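Local coordinates for HydG protein (Carboxydothermus hydrogenoformans, PDB 4RTB), which matures [FeFe]-hydrogenase as a radical SAM enzyme, producing carbon monoxide and cyanide with the help of iron-sulfur chemistry and S-adenosylmethionine, at residues L150-E155 with N182-P187; T161-E166 with Y193-K198; S425-L430 with G446-V451. All coordinates share one frame; numbering follows the deposited sequence.

Contacts 1 and 2 belong to the same part of the radical SAM barrel, whereas the centre of contact 3 lies about 32 Å from that of contact 1, in the C-terminal helices. Contact 1 joins two neighbouring parallel strands and is buried, with backbone bonds, aliphatic side chains and bound S-adenosylmethionine. Contact 2 lies one layer further out, between helices following those strands; L165 packs on L151 and I185, so the two contacts touch. Being only partly buried, it can pair leucines on its inner side with a charged E166-R195 bridge. Contact 3 is also buried but distant from the cofactors, and its chemistry is wholly apolar across two antiparallel helices.

Contact 1: residues L150-E155 with N182-P187; sequences LLVMGE and NVNIAP. With SAM (S-adenosylmethionine), chain B.
L151 and N184 tie two parallel strands together: N184 N donates to L151 O over 2.9 Å, almost straight at 168°, while the preceding bond, from L151 N to N182 O, is more bent at 142°. The bonds fix the register L150-N182, L151-V183 and V152-N184; because side chains alternate along a strand, L150, V152, N182 and N184 share one face, L151 and V183 the other. N184 can be followed outward. Its CB passes the L150 side chain, 4.0 Å from L150 CD1; with CG anti to the backbone N (chi1 -169°), the amide swings out over the ligand, where CG lies 3.7 Å from CB of S-adenosylmethionine and OD1 faces the ligand's C5'. The other branch, ND2, is held by Q205 O, so an asparagine suits this place: one end is anchored, the other lines the cofactor pocket. V152 adds a small apolar surface, CG2 resting 3.6 Å from CG of the ligand. Past the last bridged pair, V152 and N184, I185 CD1 packs on M153 CB at 3.6 Å and also meets SD and CE, the thioether chain curling round the isoleucine's terminal methyl. Further on, the extended E155 chain runs past A186 CB, which at its nearest is 3.4 Å from E155 CD; the methyl leaves room for the carboxylate, whose OE1 is fixed by N110. M153 O accepts the ligand's amino N at 3.0 Å, and G154 touches the iron-sulfur cluster. The M153-G154-E155 run thus lies where many radical SAM enzymes carry the GGE motif, which holds the amino group of S-adenosylmethionine.

Contact 2: residues T161-E166 with Y193-K198; sequences TLSYLE and YERLKK
Two neighbouring helices of the barrel's outer layer, 158-175 and 190-197, meet here through L162 and E166 on one side and R195 and L196 on the other. Their short segments run nearly parallel, at 7°, with axes 10.5 Å apart. R195 does most of the bridging. Its chain bends at chi3 (67°) and turns the guanidinium side-on to E166: NH1 gives a bond to OE1 over 2.6 Å and NE one to OE2 over 2.8 Å. Both oxygens lie close to the guanidinium plane and are met on their syn sides, although the two flat groups are turned 39° against each other. Two bonds, one to each oxygen, fix the rotation of both groups. Over one face of the same guanidinium sits L162 CB, 3.8 Å from R195 CZ, so the arginine offers a flat surface to an aliphatic side chain as well as a charge to the glutamate. S163 OG lies near the guanidinium edge, but its hydrogen bond is to D159 O, one turn back. On the inner side L162 CD2 meets L196 CD1 at 4.0 Å, the two leucines crossing at about a right angle, and L165 CD1 adds a looser touch to that same methyl. With an alanine in place of the arginine, both N-H donors and the flat cover on L162 go, which is likely to leave the E166 carboxylate without its mate and free to turn. Such near-parallel helices, with leucines facing the strands, form the outside of the (beta/alpha)-barrel in radical SAM enzymes; here an ion pair closes the more exposed side.

Contact 3: residues S425-L430 with G446-V451; sequences SFVEYL and GYLLQV
L448 projects from helix 438-454 into the surface made by F426, V427 and L430 of helix 419-432, joining the two arms of an antiparallel alpha-alpha hairpin in the C-terminal region. Their short segments run 161° apart with axes 11.3 Å from each other, so the backbones stay well separated and the side chains, above all L448 and F426, must span the distance. Aliphatic packing comes first. With CG anti to its carbonyl carbon (chi1 -77°), L448 reaches across and splits its two methyls between different partners. CD1 serves two of them: it is 3.5 Å from V427 CG2, whose side chain it crosses obliquely, and 3.6 Å from L430 CD1, which it meets tip to tip. A forked leucine suits this position because one branch can fill the groove beside V427 and L430 while the other turns to the ring of F426. V427 also touches I465 and I468 of helix 459-468, so that this short side chain serves the hairpin and the last helix at once. Aromatic contacts form the second group. L448 CD2 lies at the edge of the F426 ring, 3.6 Å from CD1, and L448 CG approaches the same edge in the ring plane; within the same helix as the ring, L430 CG covers one of its faces, offset toward the rim. F426 itself also packs on V379 and I383 of helix 375-384 and on L388, joining the helix pair to the neighbouring helix and strand. Y447 approaches the phenylalanine obliquely and more loosely. At this margin of the seam, F426 CE1 stands 4.4 Å from Y447 CD1.

Contact 1: residues L150-E155 with N182-P187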
loop_
_atom_site.group_PDB
_atom_site.type_symbol
_atom_site.label_atom_id
_atom_site.label_comp_id
_atom_site.label_asym_id
_atom_site.label_seq_id
_atom_site.Cartn_x
_atom_site.Cartn_y
_atom_site.Cartn_z
ATOM N N LEU A 150 -9.401 -2.276 4.685
ATOM C CA LEU A 150 -9.338 -1.731 3.330
ATOM C C LEU A 150 -10.481 -2.282 2.477
ATOM O O LEU A 150 -10.365 -3.366 1.904
ATOM C CB LEU A 150 -7.985 -2.051 2.681
ATOM C CG LEU A 150 -7.528 -1.299 1.420
ATOM C CD1 LEU A 150 -7.643 -2.158 0.164
ATOM C CD2 LEU A 150 -8.274 0.019 1.241
ATOM N N LEU A 151 -11.582 -1.538 2.401
ATOM C CA LEU A 151 -12.722 -1.943 1.581
ATOM C C LEU A 151 -12.361 -1.949 0.103
ATOM O O LEU A 151 -11.905 -0.944 -0.444
ATOM C CB LEU A 151 -13.918 -1.019 1.806
ATOM C CG LEU A 151 -14.567 -1.013 3.188
ATOM C CD1 LEU A 151 -15.736 -0.049 3.195
ATOM C CD2 LEU A 151 -15.017 -2.409 3.583
ATOM N N VAL A 152 -12.581 -3.088 -0.544
ATOM C CA VAL A 152 -12.240 -3.239 -1.950
ATOM C C VAL A 152 -13.414 -3.853 -2.721
ATOM O O VAL A 152 -14.060 -4.794 -2.248
ATOM C CB VAL A 152 -10.960 -4.095 -2.110
ATOM C CG1 VAL A 152 -10.941 -5.208 -1.082
ATOM C CG2 VAL A 152 -10.825 -4.640 -3.522
ATOM N N MET A 153 -13.698 -3.291 -3.895
ATOM C CA MET A 153 -14.813 -3.735 -4.727
ATOM C C MET A 153 -14.483 -3.739 -6.212
ATOM O O MET A 153 -13.584 -3.031 -6.665
ATOM C CB MET A 153 -16.030 -2.838 -4.521
ATOM C CG MET A 153 -16.846 -3.118 -3.287
ATOM S SD MET A 153 -17.834 -1.666 -2.897
ATOM C CE MET A 153 -18.425 -1.229 -4.533
ATOM N N GLY A 154 -15.238 -4.525 -6.970
ATOM C CA GLY A 154 -15.234 -4.406 -8.414
ATOM C C GLY A 154 -16.020 -3.163 -8.788
ATOM O O GLY A 154 -16.806 -2.658 -7.986
ATOM N N GLU A 155 -15.812 -2.663 -10.001
ATOM C CA GLU A 155 -16.461 -1.423 -10.413
ATOM C C GLU A 155 -17.911 -1.638 -10.836
ATOM O O GLU A 155 -18.207 -2.452 -11.710
ATOM C CB GLU A 155 -15.681 -0.758 -11.551
ATOM C CG GLU A 155 -16.269 0.575 -12.003
ATOM C CD GLU A 155 -15.326 1.365 -12.894
ATOM O OE1 GLU A 155 -14.356 0.771 -13.413
ATOM O OE2 GLU A 155 -15.549 2.582 -13.068
ATOM N N ASN A 182 -10.311 2.499 5.076
ATOM C CA ASN A 182 -9.734 2.976 3.828
ATOM C C ASN A 182 -10.502 2.398 2.655
ATOM O O ASN A 182 -11.173 1.373 2.786
ATOM C CB ASN A 182 -8.255 2.610 3.728
ATOM C CG ASN A 182 -7.395 3.397 4.691
ATOM O OD1 ASN A 182 -7.783 4.468 5.157
ATOM N ND2 ASN A 182 -6.215 2.873 4.992
ATOM N N VAL A 183 -10.398 3.050 1.503
ATOM C CA VAL A 183 -11.254 2.705 0.381
ATOM C C VAL A 183 -10.489 2.558 -0.929
ATOM O O VAL A 183 -9.764 3.462 -1.351
ATOM C CB VAL A 183 -12.368 3.759 0.212
ATOM C CG1 VAL A 183 -12.894 3.774 -1.205
ATOM C CG2 VAL A 183 -13.489 3.498 1.206
ATOM N N ASN A 184 -10.655 1.403 -1.564
ATOM C CA ASN A 184 -10.102 1.172 -2.889
ATOM C C ASN A 184 -11.214 1.028 -3.923
ATOM O O ASN A 184 -11.511 -0.072 -4.384
ATOM C CB ASN A 184 -9.211 -0.068 -2.890
ATOM C CG ASN A 184 -8.414 -0.204 -4.170
ATOM O OD1 ASN A 184 -8.019 -1.302 -4.559
ATOM N ND2 ASN A 184 -8.180 0.919 -4.839
ATOM N N ILE A 185 -11.828 2.152 -4.276
ATOM C CA ILE A 185 -12.959 2.168 -5.198
ATOM C C ILE A 185 -12.581 2.829 -6.522
ATOM O O ILE A 185 -11.841 3.811 -6.541
ATOM C CB ILE A 185 -14.173 2.896 -4.565
ATOM C CG1 ILE A 185 -14.829 2.006 -3.508
ATOM C CG2 ILE A 185 -15.203 3.291 -5.610
ATOM C CD1 ILE A 185 -15.192 0.631 -4.012
ATOM N N ALA A 186 -13.079 2.266 -7.623
ATOM C CA ALA A 186 -12.900 2.820 -8.965
ATOM C C ALA A 186 -13.216 4.322 -9.027
ATOM O O ALA A 186 -14.015 4.818 -8.233
ATOM C CB ALA A 186 -13.771 2.054 -9.948
ATOM N N PRO A 187 -12.580 5.047 -9.971
ATOM C CA PRO A 187 -12.703 6.507 -10.093
ATOM C C PRO A 187 -14.141 7.026 -10.090
ATOM O O PRO A 187 -15.035 6.413 -10.676
ATOM C CB PRO A 187 -12.042 6.798 -11.442
ATOM C CG PRO A 187 -11.046 5.718 -11.601
ATOM C CD PRO A 187 -11.656 4.496 -10.980
HETATM N N SAM B . -11.817 -2.234 -8.890
HETATM C CA SAM B . -11.009 -1.100 -8.441
HETATM C C SAM B . -9.875 -0.743 -9.396
HETATM O O SAM B . -9.633 -1.407 -10.398
HETATM O OXT SAM B . -9.168 0.237 -9.176
HETATM C CB SAM B . -10.415 -1.351 -7.056
HETATM C CG SAM B . -10.290 -2.806 -6.605
HETATM S SD SAM B . -9.125 -3.875 -7.486
HETATM C CE SAM B . -9.781 -5.450 -6.930
HETATM C "C5'" SAM B . -7.721 -3.901 -6.351
HETATM C "C4'" SAM B . -6.348 -3.957 -7.016
HETATM O "O4'" SAM B . -5.869 -5.277 -7.210
HETATM C "C3'" SAM B . -6.352 -3.324 -8.399
HETATM O "O3'" SAM B . -6.109 -1.942 -8.308
HETATM C "C2'" SAM B . -5.230 -4.043 -9.117
HETATM O "O2'" SAM B . -4.103 -3.210 -9.225
HETATM C "C1'" SAM B . -4.879 -5.219 -8.221
HETATM N N9 SAM B . -4.848 -6.437 -9.042
HETATM C C8 SAM B . -5.822 -6.858 -9.904
HETATM N N7 SAM B . -5.420 -8.013 -10.478
HETATM C C5 SAM B . -4.196 -8.327 -10.002
HETATM C C6 SAM B . -3.339 -9.387 -10.256
HETATM N N6 SAM B . -3.688 -10.335 -11.119
HETATM N N1 SAM B . -2.123 -9.449 -9.609
HETATM C C2 SAM B . -1.766 -8.461 -8.714
HETATM N N3 SAM B . -2.624 -7.409 -8.466
HETATM C C4 SAM B . -3.821 -7.344 -9.099
#

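Contact 2: residues T161-E166 with Y193-K198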
loop_
_atom_site.group_PDB
_atom_site.type_symbol
_atom_site.label_atom_id
_atom_site.label_comp_id
_atom_site.label_asym_id
_atom_site.label_seq_id
_atom_site.Cartn_x
_atom_site.Cartn_y
_atom_site.Cartn_z
ATOM N N THR A 161 -22.609 1.818 -6.297
ATOM C CA THR A 161 -21.560 1.628 -5.303
ATOM C C THR A 161 -21.654 2.644 -4.185
ATOM O O THR A 161 -21.495 2.304 -3.017
ATOM C CB THR A 161 -20.153 1.741 -5.918
ATOM O OG1 THR A 161 -19.884 3.107 -6.255
ATOM C CG2 THR A 161 -20.036 0.886 -7.156
ATOM N N LEU A 162 -21.908 3.897 -4.546
ATOM C CA LEU A 162 -21.910 4.953 -3.548
ATOM C C LEU A 162 -23.104 4.861 -2.609
ATOM O O LEU A 162 -22.987 5.210 -1.443
ATOM C CB LEU A 162 -21.868 6.319 -4.219
ATOM C CG LEU A 162 -20.464 6.675 -4.699
ATOM C CD1 LEU A 162 -20.472 8.028 -5.356
ATOM C CD2 LEU A 162 -19.482 6.645 -3.536
ATOM N N SER A 163 -24.244 4.389 -3.101
ATOM C CA SER A 163 -25.388 4.171 -2.219
ATOM C C SER A 163 -25.087 3.009 -1.274
ATOM O O SER A 163 -25.277 3.100 -0.050
ATOM C CB SER A 163 -26.648 3.891 -3.032
ATOM O OG SER A 163 -26.765 4.813 -4.100
ATOM N N TYR A 164 -24.609 1.922 -1.876
ATOM C CA TYR A 164 -24.167 0.725 -1.166
ATOM C C TYR A 164 -23.248 1.061 0.015
ATOM O O TYR A 164 -23.492 0.649 1.155
ATOM C CB TYR A 164 -23.461 -0.199 -2.162
ATOM C CG TYR A 164 -23.018 -1.538 -1.629
ATOM C CD1 TYR A 164 -21.670 -1.817 -1.439
ATOM C CD2 TYR A 164 -23.940 -2.536 -1.344
ATOM C CE1 TYR A 164 -21.254 -3.045 -0.967
ATOM C CE2 TYR A 164 -23.533 -3.770 -0.869
ATOM C CZ TYR A 164 -22.187 -4.019 -0.686
ATOM O OH TYR A 164 -21.771 -5.243 -0.211
ATOM N N LEU A 165 -22.202 1.830 -0.267
ATOM C CA LEU A 165 -21.258 2.257 0.757
ATOM C C LEU A 165 -21.892 3.257 1.717
ATOM O O LEU A 165 -21.553 3.291 2.900
ATOM C CB LEU A 165 -20.010 2.867 0.115
ATOM C CG LEU A 165 -19.075 1.901 -0.614
ATOM C CD1 LEU A 165 -17.925 2.651 -1.265
ATOM C CD2 LEU A 165 -18.550 0.852 0.348
ATOM N N GLU A 166 -22.813 4.069 1.204
ATOM C CA GLU A 166 -23.497 5.060 2.028
ATOM C C GLU A 166 -24.314 4.387 3.116
ATOM O O GLU A 166 -24.565 4.980 4.166
ATOM C CB GLU A 166 -24.396 5.959 1.177
ATOM C CG GLU A 166 -23.736 7.261 0.759
ATOM C CD GLU A 166 -24.426 7.909 -0.423
ATOM O OE1 GLU A 166 -25.358 7.292 -0.981
ATOM O OE2 GLU A 166 -24.033 9.033 -0.798
ATOM N N TYR A 193 -17.139 11.956 -5.127
ATOM C CA TYR A 193 -16.140 12.127 -4.082
ATOM C C TYR A 193 -16.672 13.021 -2.967
ATOM O O TYR A 193 -16.328 12.834 -1.800
ATOM C CB TYR A 193 -14.846 12.697 -4.663
ATOM C CG TYR A 193 -14.066 11.700 -5.487
ATOM C CD1 TYR A 193 -13.874 10.401 -5.037
ATOM C CD2 TYR A 193 -13.531 12.053 -6.716
ATOM C CE1 TYR A 193 -13.163 9.483 -5.785
ATOM C CE2 TYR A 193 -12.819 11.142 -7.472
ATOM C CZ TYR A 193 -12.638 9.859 -7.002
ATOM O OH TYR A 193 -11.931 8.948 -7.752
ATOM N N GLU A 194 -17.510 13.991 -3.326
ATOM C CA GLU A 194 -18.199 14.793 -2.321
ATOM C C GLU A 194 -19.119 13.912 -1.485
ATOM O O GLU A 194 -19.315 14.156 -0.294
ATOM C CB GLU A 194 -18.998 15.923 -2.969
ATOM C CG GLU A 194 -18.197 17.192 -3.209
ATOM N N ARG A 195 -19.683 12.887 -2.115
ATOM C CA ARG A 195 -20.536 11.941 -1.408
ATOM C C ARG A 195 -19.694 11.057 -0.499
ATOM O O ARG A 195 -20.115 10.711 0.605
ATOM C CB ARG A 195 -21.341 11.086 -2.396
ATOM C CG ARG A 195 -22.473 11.832 -3.099
ATOM C CD ARG A 195 -23.206 10.948 -4.104
ATOM N NE ARG A 195 -23.954 9.869 -3.462
ATOM C CZ ARG A 195 -24.601 8.912 -4.121
ATOM N NH1 ARG A 195 -25.257 7.969 -3.455
ATOM N NH2 ARG A 195 -24.591 8.893 -5.448
ATOM N N LEU A 196 -18.498 10.708 -0.963
ATOM C CA LEU A 196 -17.627 9.800 -0.224
ATOM C C LEU A 196 -17.019 10.475 1.004
ATOM O O LEU A 196 -16.891 9.851 2.056
ATOM C CB LEU A 196 -16.518 9.264 -1.132
ATOM C CG LEU A 196 -15.843 7.984 -0.636
ATOM C CD1 LEU A 196 -16.864 6.861 -0.523
ATOM C CD2 LEU A 196 -14.693 7.580 -1.547
ATOM N N LYS A 197 -16.656 11.747 0.865
ATOM C CA LYS A 197 -16.088 12.515 1.971
ATOM C C LYS A 197 -17.052 12.583 3.160
ATOM O O LYS A 197 -16.619 12.695 4.309
ATOM C CB LYS A 197 -15.717 13.928 1.505
ATOM C CG LYS A 197 -14.936 14.747 2.524
ATOM N N LYS A 198 -18.353 12.502 2.884
ATOM C CA LYS A 198 -19.369 12.516 3.936
ATOM C C LYS A 198 -19.406 11.208 4.722
ATOM O O LYS A 198 -19.947 11.155 5.828
ATOM C CB LYS A 198 -20.754 12.792 3.344
ATOM C CG LYS A 198 -20.969 14.218 2.853
#

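Contact 3: residues S425-L430 with G446-V451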
loop_
_atom_site.group_PDB
_atom_site.type_symbol
_atom_site.label_atom_id
_atom_site.label_comp_id
_atom_site.label_asym_id
_atom_site.label_seq_id
_atom_site.Cartn_x
_atom_site.Cartn_y
_atom_site.Cartn_z
ATOM N N SER A 425 -1.081 1.045 20.576
ATOM C CA SER A 425 -1.928 0.250 19.697
ATOM C C SER A 425 -1.550 -1.221 19.854
ATOM O O SER A 425 -2.418 -2.095 19.984
ATOM C CB SER A 425 -1.800 0.697 18.239
ATOM O OG SER A 425 -0.501 0.455 17.732
ATOM N N PHE A 426 -0.246 -1.483 19.876
ATOM C CA PHE A 426 0.243 -2.844 20.065
ATOM C C PHE A 426 -0.080 -3.360 21.468
ATOM O O PHE A 426 -0.347 -4.550 21.652
ATOM C CB PHE A 426 1.747 -2.915 19.807
ATOM C CG PHE A 426 2.303 -4.309 19.847
ATOM C CD1 PHE A 426 3.268 -4.659 20.778
ATOM C CD2 PHE A 426 1.854 -5.274 18.959
ATOM C CE1 PHE A 426 3.782 -5.944 20.818
ATOM C CE2 PHE A 426 2.362 -6.560 18.994
ATOM C CZ PHE A 426 3.328 -6.895 19.925
ATOM N N VAL A 427 -0.058 -2.463 22.451
ATOM C CA VAL A 427 -0.449 -2.812 23.811
ATOM C C VAL A 427 -1.888 -3.308 23.806
ATOM O O VAL A 427 -2.190 -4.367 24.357
ATOM C CB VAL A 427 -0.313 -1.614 24.786
ATOM C CG1 VAL A 427 -0.986 -1.926 26.113
ATOM C CG2 VAL A 427 1.146 -1.257 25.011
ATOM N N GLU A 428 -2.767 -2.545 23.161
ATOM C CA GLU A 428 -4.178 -2.905 23.068
ATOM C C GLU A 428 -4.368 -4.241 22.367
ATOM O O GLU A 428 -5.198 -5.059 22.782
ATOM C CB GLU A 428 -4.969 -1.822 22.338
ATOM C CG GLU A 428 -6.443 -2.154 22.185
ATOM C CD GLU A 428 -7.300 -0.921 22.025
ATOM O OE1 GLU A 428 -6.732 0.186 21.935
ATOM O OE2 GLU A 428 -8.540 -1.057 21.996
ATOM N N TYR A 429 -3.600 -4.460 21.304
ATOM C CA TYR A 429 -3.631 -5.750 20.628
ATOM C C TYR A 429 -3.291 -6.877 21.595
ATOM O O TYR A 429 -4.015 -7.869 21.680
ATOM C CB TYR A 429 -2.663 -5.785 19.447
ATOM C CG TYR A 429 -2.567 -7.157 18.819
ATOM C CD1 TYR A 429 -1.528 -8.020 19.141
ATOM C CD2 TYR A 429 -3.531 -7.599 17.924
ATOM C CE1 TYR A 429 -1.444 -9.279 18.578
ATOM C CE2 TYR A 429 -3.456 -8.856 17.356
ATOM C CZ TYR A 429 -2.410 -9.691 17.686
ATOM O OH TYR A 429 -2.330 -10.944 17.121
ATOM N N LEU A 430 -2.183 -6.718 22.315
ATOM C CA LEU A 430 -1.714 -7.740 23.245
ATOM C C LEU A 430 -2.748 -8.036 24.318
ATOM O O LEU A 430 -2.989 -9.194 24.660
ATOM C CB LEU A 430 -0.401 -7.315 23.900
ATOM C CG LEU A 430 0.845 -7.312 23.015
ATOM C CD1 LEU A 430 2.027 -6.806 23.811
ATOM C CD2 LEU A 430 1.118 -8.702 22.463
ATOM N N GLY A 446 7.282 -8.449 27.003
ATOM C CA GLY A 446 8.730 -8.371 27.097
ATOM C C GLY A 446 9.343 -7.485 26.029
ATOM O O GLY A 446 10.176 -6.617 26.325
ATOM N N TYR A 447 8.927 -7.700 24.784
ATOM C CA TYR A 447 9.387 -6.878 23.668
ATOM C C TYR A 447 9.136 -5.395 23.931
ATOM O O TYR A 447 10.047 -4.568 23.802
ATOM C CB TYR A 447 8.699 -7.299 22.368
ATOM C CG TYR A 447 9.041 -6.415 21.188
ATOM C CD1 TYR A 447 8.189 -5.393 20.790
ATOM C CD2 TYR A 447 10.222 -6.596 20.481
ATOM C CE1 TYR A 447 8.502 -4.580 19.717
ATOM C CE2 TYR A 447 10.543 -5.788 19.406
ATOM C CZ TYR A 447 9.679 -4.781 19.028
ATOM O OH TYR A 447 9.993 -3.971 17.960
ATOM N N LEU A 448 7.900 -5.067 24.303
ATOM C CA LEU A 448 7.533 -3.686 24.592
ATOM C C LEU A 448 8.398 -3.100 25.697
ATOM O O LEU A 448 8.787 -1.936 25.636
ATOM C CB LEU A 448 6.060 -3.589 24.982
ATOM C CG LEU A 448 5.052 -3.675 23.839
ATOM C CD1 LEU A 448 3.648 -3.664 24.399
ATOM C CD2 LEU A 448 5.247 -2.528 22.859
ATOM N N LEU A 449 8.697 -3.915 26.705
ATOM C CA LEU A 449 9.596 -3.502 27.777
ATOM C C LEU A 449 10.973 -3.140 27.225
ATOM O O LEU A 449 11.545 -2.111 27.594
ATOM C CB LEU A 449 9.722 -4.604 28.831
ATOM C CG LEU A 449 8.457 -4.919 29.631
ATOM C CD1 LEU A 449 8.687 -6.096 30.567
ATOM C CD2 LEU A 449 7.990 -3.693 30.402
ATOM N N GLN A 450 11.497 -3.985 26.338
ATOM C CA GLN A 450 12.806 -3.735 25.732
ATOM C C GLN A 450 12.833 -2.428 24.946
ATOM O O GLN A 450 13.739 -1.601 25.117
ATOM C CB GLN A 450 13.207 -4.893 24.816
ATOM C CG GLN A 450 13.589 -6.163 25.551
ATOM C CD GLN A 450 14.788 -5.973 26.459
ATOM O OE1 GLN A 450 14.669 -6.024 27.683
ATOM N NE2 GLN A 450 15.956 -5.756 25.861
ATOM N N VAL A 451 11.838 -2.249 24.083
ATOM C CA VAL A 451 11.740 -1.026 23.295
ATOM C C VAL A 451 11.633 0.190 24.213
ATOM O O VAL A 451 12.228 1.234 23.950
ATOM C CB VAL A 451 10.529 -1.058 22.344
ATOM C CG1 VAL A 451 10.597 0.099 21.361
ATOM C CG2 VAL A 451 10.485 -2.377 21.598
#